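Local coordinates for protein Alpha/beta hydrolase (Paenibacillus sp. VTT E-133280, PDB 6TJ2) that is an extracellular alpha/beta-hydrolase that probably acts as a methyl salicylate esterase, resembling tobacco salicylic acid binding protein 2 in structure and function, at residues F111-H116 against Q124-Q129; I137-A142 against K217-L222. All coordinates share one frame; numbering follows the deposited sequence.

Interaction 1 of 2, residues F111-H116 against Q124-Q129; sequences FILLGH and QTVSQQ
Leu113 on strand 111-116 and Ser127 on helix 124-129 mark where the two backbones come closest, their CA atoms 8.3 Å apart, so that side chains, chiefly that of Leu113, span the gap to the helix. The bridge is apolar and small, with 98 Å² buried over both sides and about half of that on Leu113. One branch of Leu113 does the work: CB points toward the helix, and with CG anti to the backbone N (chi1 -178°) methyl CD2 comes to 4.0 Å from Val126 CG1. The two side chains meet at a slant, one methyl against the other. From the same CD2, the backbone Ser127 N lies 4.4 Å away, so the leucine methyl reaches the inner flank of the helix beside the valine.

Ser127, buried at the margin of this patch, turns its hydroxyl back along its own helix. OG donates to Gln124 O at 2.8 Å, coming from above the carbonyl plane, 36° out of it, with a C=O...O angle of 121°. That bond satisfies a buried hydroxyl within the helix. The same carbonyl also receives a weak backbone bond from Gln128 N.

The pairing lies in the first half of a beta-alpha-beta unit of the alpha/beta-hydrolase fold, where strand 111-117 leads into helix 119-129 through a Gly115-Ser117-Gly119 pattern consistent with the nucleophile elbow. Strand 46-50 flanks the first strand, with Val48 also touching Leu113. Val126 is shared with Val99 and Ile103 of helix 92-105, while Gln124 and Ser127 pack on Phe219 of helix 217-221.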
# COMPACT_ATOMS: atom_id res chain seq x y z
N PHE A 111 14.90 -25.37 -10.37
CA PHE A 111 13.83 -24.55 -10.96
C PHE A 111 13.22 -23.64 -9.87
O PHE A 111 13.26 -23.88 -8.66
CB PHE A 111 12.80 -25.41 -11.68
CG PHE A 111 12.07 -26.42 -10.86
CD1 PHE A 111 10.99 -26.09 -10.02
CD2 PHE A 111 12.47 -27.74 -10.91
CE1 PHE A 111 10.35 -27.08 -9.31
CE2 PHE A 111 11.85 -28.70 -10.15
CZ PHE A 111 10.79 -28.38 -9.33
N ILE A 112 12.57 -22.64 -10.42
CA ILE A 112 11.75 -21.69 -9.63
C ILE A 112 10.34 -22.26 -9.60
O ILE A 112 9.72 -22.39 -10.67
CB ILE A 112 11.77 -20.29 -10.26
CG1 ILE A 112 13.21 -19.79 -10.40
CG2 ILE A 112 10.92 -19.34 -9.44
CD1 ILE A 112 13.37 -18.67 -11.27
N LEU A 113 9.83 -22.60 -8.42
CA LEU A 113 8.47 -23.17 -8.30
C LEU A 113 7.58 -21.99 -7.93
O LEU A 113 7.74 -21.43 -6.80
CB LEU A 113 8.46 -24.26 -7.25
CG LEU A 113 7.10 -24.95 -7.06
CD1 LEU A 113 6.65 -25.61 -8.37
CD2 LEU A 113 7.22 -25.97 -5.91
N LEU A 114 6.67 -21.60 -8.82
CA LEU A 114 5.85 -20.37 -8.65
C LEU A 114 4.39 -20.76 -8.63
O LEU A 114 3.96 -21.44 -9.59
CB LEU A 114 6.22 -19.39 -9.75
CG LEU A 114 5.58 -17.99 -9.68
CD1 LEU A 114 6.49 -17.00 -10.40
CD2 LEU A 114 4.17 -17.98 -10.22
N GLY A 115 3.65 -20.32 -7.64
CA GLY A 115 2.20 -20.60 -7.54
C GLY A 115 1.42 -19.33 -7.44
O GLY A 115 1.89 -18.36 -6.85
N HIS A 116 0.24 -19.31 -8.06
CA HIS A 116 -0.76 -18.23 -7.99
C HIS A 116 -1.95 -18.71 -7.20
O HIS A 116 -2.35 -19.87 -7.38
CB HIS A 116 -1.11 -17.77 -9.38
CG HIS A 116 -2.11 -16.69 -9.48
ND1 HIS A 116 -3.42 -16.93 -9.61
CD2 HIS A 116 -1.97 -15.34 -9.49
CE1 HIS A 116 -4.08 -15.79 -9.76
NE2 HIS A 116 -3.20 -14.82 -9.71
N GLN A 124 3.54 -25.31 -1.65
CA GLN A 124 3.98 -25.76 -0.31
C GLN A 124 4.06 -27.28 -0.26
O GLN A 124 5.08 -27.83 0.20
CB GLN A 124 3.03 -25.22 0.75
CG GLN A 124 3.11 -23.72 0.99
CD GLN A 124 2.00 -23.30 1.92
OE1 GLN A 124 0.82 -23.62 1.68
NE2 GLN A 124 2.34 -22.62 3.03
N THR A 125 3.00 -27.96 -0.64
CA THR A 125 2.94 -29.41 -0.47
C THR A 125 3.86 -30.11 -1.47
O THR A 125 4.52 -31.12 -1.09
CB THR A 125 1.51 -29.91 -0.55
OG1 THR A 125 0.94 -29.53 -1.79
CG2 THR A 125 0.67 -29.45 0.62
N VAL A 126 4.06 -29.54 -2.64
CA VAL A 126 5.02 -30.08 -3.60
C VAL A 126 6.45 -29.96 -3.08
O VAL A 126 7.24 -30.93 -3.15
CB VAL A 126 4.86 -29.45 -4.98
CG1 VAL A 126 6.01 -29.76 -5.94
CG2 VAL A 126 3.52 -29.88 -5.60
N SER A 127 6.80 -28.80 -2.53
CA SER A 127 8.16 -28.55 -2.04
C SER A 127 8.50 -29.52 -0.93
O SER A 127 9.71 -29.82 -0.81
CB SER A 127 8.35 -27.13 -1.66
OG SER A 127 7.68 -26.88 -0.46
N GLN A 128 7.52 -30.04 -0.18
CA GLN A 128 7.79 -31.04 0.91
C GLN A 128 8.35 -32.33 0.35
O GLN A 128 9.03 -33.08 1.11
CB GLN A 128 6.49 -31.32 1.68
CG GLN A 128 6.09 -30.09 2.42
CD GLN A 128 4.94 -30.28 3.37
OE1 GLN A 128 3.97 -31.01 3.11
NE2 GLN A 128 4.96 -29.48 4.37
N GLN A 129 7.99 -32.68 -0.86
CA GLN A 129 8.32 -33.99 -1.47
C GLN A 129 9.54 -33.91 -2.36
O GLN A 129 10.20 -34.95 -2.50
CB GLN A 129 7.10 -34.46 -2.26
CG GLN A 129 5.95 -34.80 -1.33
CD GLN A 129 4.88 -35.55 -2.05
OE1 GLN A 129 5.14 -36.42 -2.90
NE2 GLN A 129 3.65 -35.22 -1.67

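Interaction 2 of 2, residues I137-A142 against K217-L222; sequences IVFFDA and KKFYSL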
# COMPACT_ATOMS: atom_id res chain seq x y z
N ILE A 137 11.17 -20.64 -4.21
CA ILE A 137 9.69 -20.79 -4.22
C ILE A 137 9.09 -19.39 -4.27
O ILE A 137 9.45 -18.53 -3.42
CB ILE A 137 9.22 -21.57 -3.01
CG1 ILE A 137 9.89 -22.94 -2.89
CG2 ILE A 137 7.72 -21.68 -3.06
CD1 ILE A 137 9.65 -23.59 -1.52
N VAL A 138 8.25 -19.12 -5.25
CA VAL A 138 7.66 -17.78 -5.46
C VAL A 138 6.16 -17.89 -5.26
O VAL A 138 5.50 -18.64 -6.00
CB VAL A 138 8.02 -17.20 -6.84
CG1 VAL A 138 7.35 -15.85 -7.03
CG2 VAL A 138 9.53 -17.10 -6.98
N PHE A 139 5.65 -17.15 -4.33
CA PHE A 139 4.21 -17.00 -4.11
C PHE A 139 3.74 -15.77 -4.83
O PHE A 139 4.16 -14.66 -4.47
CB PHE A 139 3.91 -16.88 -2.62
CG PHE A 139 4.17 -18.15 -1.85
CD1 PHE A 139 3.12 -18.96 -1.45
CD2 PHE A 139 5.44 -18.55 -1.52
CE1 PHE A 139 3.36 -20.14 -0.78
CE2 PHE A 139 5.70 -19.73 -0.85
CZ PHE A 139 4.64 -20.54 -0.52
N PHE A 140 2.92 -15.87 -5.84
CA PHE A 140 2.39 -14.78 -6.68
C PHE A 140 0.93 -14.58 -6.36
O PHE A 140 0.11 -15.40 -6.77
CB PHE A 140 2.68 -15.04 -8.15
CG PHE A 140 1.92 -14.19 -9.13
CD1 PHE A 140 1.56 -14.68 -10.38
CD2 PHE A 140 1.58 -12.88 -8.83
CE1 PHE A 140 0.80 -13.91 -11.24
CE2 PHE A 140 0.79 -12.13 -9.67
CZ PHE A 140 0.41 -12.65 -10.90
N ASP A 141 0.59 -13.60 -5.50
CA ASP A 141 -0.81 -13.34 -5.12
C ASP A 141 -1.41 -14.70 -4.73
O ASP A 141 -2.48 -15.09 -5.24
CB ASP A 141 -1.59 -12.63 -6.21
CG ASP A 141 -1.16 -11.20 -6.40
OD1 ASP A 141 -0.36 -10.73 -5.64
OD2 ASP A 141 -1.73 -10.52 -7.28
N ALA A 142 -0.70 -15.36 -3.83
CA ALA A 142 -0.96 -16.74 -3.47
C ALA A 142 -1.20 -16.89 -1.97
O ALA A 142 -0.72 -16.10 -1.14
CB ALA A 142 0.16 -17.67 -3.92
N LYS A 217 4.33 -28.84 8.27
CA LYS A 217 5.51 -28.78 9.14
C LYS A 217 6.79 -28.86 8.31
O LYS A 217 7.76 -28.10 8.59
CB LYS A 217 5.48 -29.94 10.13
CG LYS A 217 4.32 -29.86 11.12
CD LYS A 217 4.47 -30.91 12.20
CE LYS A 217 3.56 -30.60 13.37
NZ LYS A 217 2.14 -30.68 12.97
N LYS A 218 6.83 -29.76 7.32
CA LYS A 218 8.04 -29.92 6.51
C LYS A 218 8.30 -28.60 5.76
O LYS A 218 9.43 -28.13 5.75
CB LYS A 218 8.00 -31.16 5.62
CG LYS A 218 9.21 -31.26 4.72
CD LYS A 218 9.51 -32.67 4.21
CE LYS A 218 10.87 -32.79 3.56
NZ LYS A 218 11.95 -32.48 4.52
N PHE A 219 7.27 -28.04 5.11
CA PHE A 219 7.44 -26.78 4.35
C PHE A 219 8.07 -25.70 5.22
O PHE A 219 9.01 -25.01 4.78
CB PHE A 219 6.11 -26.29 3.80
CG PHE A 219 6.22 -24.92 3.19
CD1 PHE A 219 6.80 -24.77 1.94
CD2 PHE A 219 5.87 -23.78 3.88
CE1 PHE A 219 7.00 -23.51 1.42
CE2 PHE A 219 6.07 -22.52 3.34
CZ PHE A 219 6.61 -22.38 2.10
N TYR A 220 7.56 -25.55 6.44
CA TYR A 220 8.03 -24.47 7.35
C TYR A 220 9.39 -24.82 7.97
O TYR A 220 9.97 -23.87 8.51
CB TYR A 220 6.97 -24.13 8.40
CG TYR A 220 5.86 -23.32 7.77
CD1 TYR A 220 6.11 -22.02 7.36
CD2 TYR A 220 4.65 -23.85 7.48
CE1 TYR A 220 5.11 -21.26 6.75
CE2 TYR A 220 3.65 -23.14 6.84
CZ TYR A 220 3.88 -21.82 6.46
OH TYR A 220 2.95 -21.06 5.81
N SER A 221 9.96 -26.00 7.75
CA SER A 221 11.36 -26.30 8.16
C SER A 221 12.33 -26.14 7.00
O SER A 221 13.53 -26.09 7.27
CB SER A 221 11.41 -27.70 8.70
OG SER A 221 11.37 -28.64 7.64
N LEU A 222 11.86 -26.01 5.76
CA LEU A 222 12.73 -25.96 4.55
C LEU A 222 13.56 -24.69 4.55
O LEU A 222 13.05 -23.65 4.97
CB LEU A 222 11.86 -25.98 3.29
CG LEU A 222 11.10 -27.27 3.01
CD1 LEU A 222 10.36 -27.19 1.67
CD2 LEU A 222 12.01 -28.48 3.07
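Phe139 and Phe219 reach toward each other from opposite directions, and their ring ends supply the shortest contact between 137-142 and 217-222, CZ to CZ at 3.8 Å. Phe219 CZ sits at the edge of the Phe139 ring, near its plane, and lies 4.1 Å from Phe139 CE2 as well. The remaining apolar pair is aliphatic on aromatic: Ile137 CD1 lies at the edge of the Phe219 ring, 4.0 Å from CE1, the two side chains sliding past one another in opposite directions. Phe219 serves both partners because its CG is anti to the backbone N (chi1 172°), which carries the ring off the short helix toward the strand.

Within 217-222 the aromatic packing continues. Phe219 CD2 stands 3.6 Å above the plane of the Tyr220 ring, over its centre, so an edge of one ring meets a face of the next.

In the alpha/beta-hydrolase fold the contact packs the short helix 217-221 against one face of the central parallel sheet. Ile137 and Phe139, two apart on strand 134-139, turn to the side where this helix lies, whereas Val138 between them packs on Ala282 of helix 272-283. Phe139 also touches Tyr228 of the adjoining strand 226-231.

The polar bonds lie within the short, weakly bonded helix and at its end. Lys218 O is gripped twice by one residue, by Ser221 OG at 2.8 Å and by Ser221 N at 3.0 Å, and Leu222 N bonds to Phe219 O. Farther out, Lys217 NZ forms a salt bridge with Asp147 OD2, and Tyr220 OH is hydrogen-bonded to Pro145 O.

How the interactions relate
From the N terminus, strand 111-117 passes through a tight turn into helix 119-129, which doubles back so that interaction 1 closes a loop of only seven residues. The chain then enters strand 134-139, beside strand 111-117 in the sheet. Interaction 2 opens there and closes much later, 74 intervening residues leading to helix 217-221. The contacts run in series, neither nested nor crossed, with centres about 7 Å apart. Probable backbone hydrogen bonds from Val138 N to Leu113 O (2.8 Å) and Phe140 N to Gly115 O (2.9 Å) join their strands. Together they tie helices 119-129 and 217-221 to neighbouring strands of the central sheet.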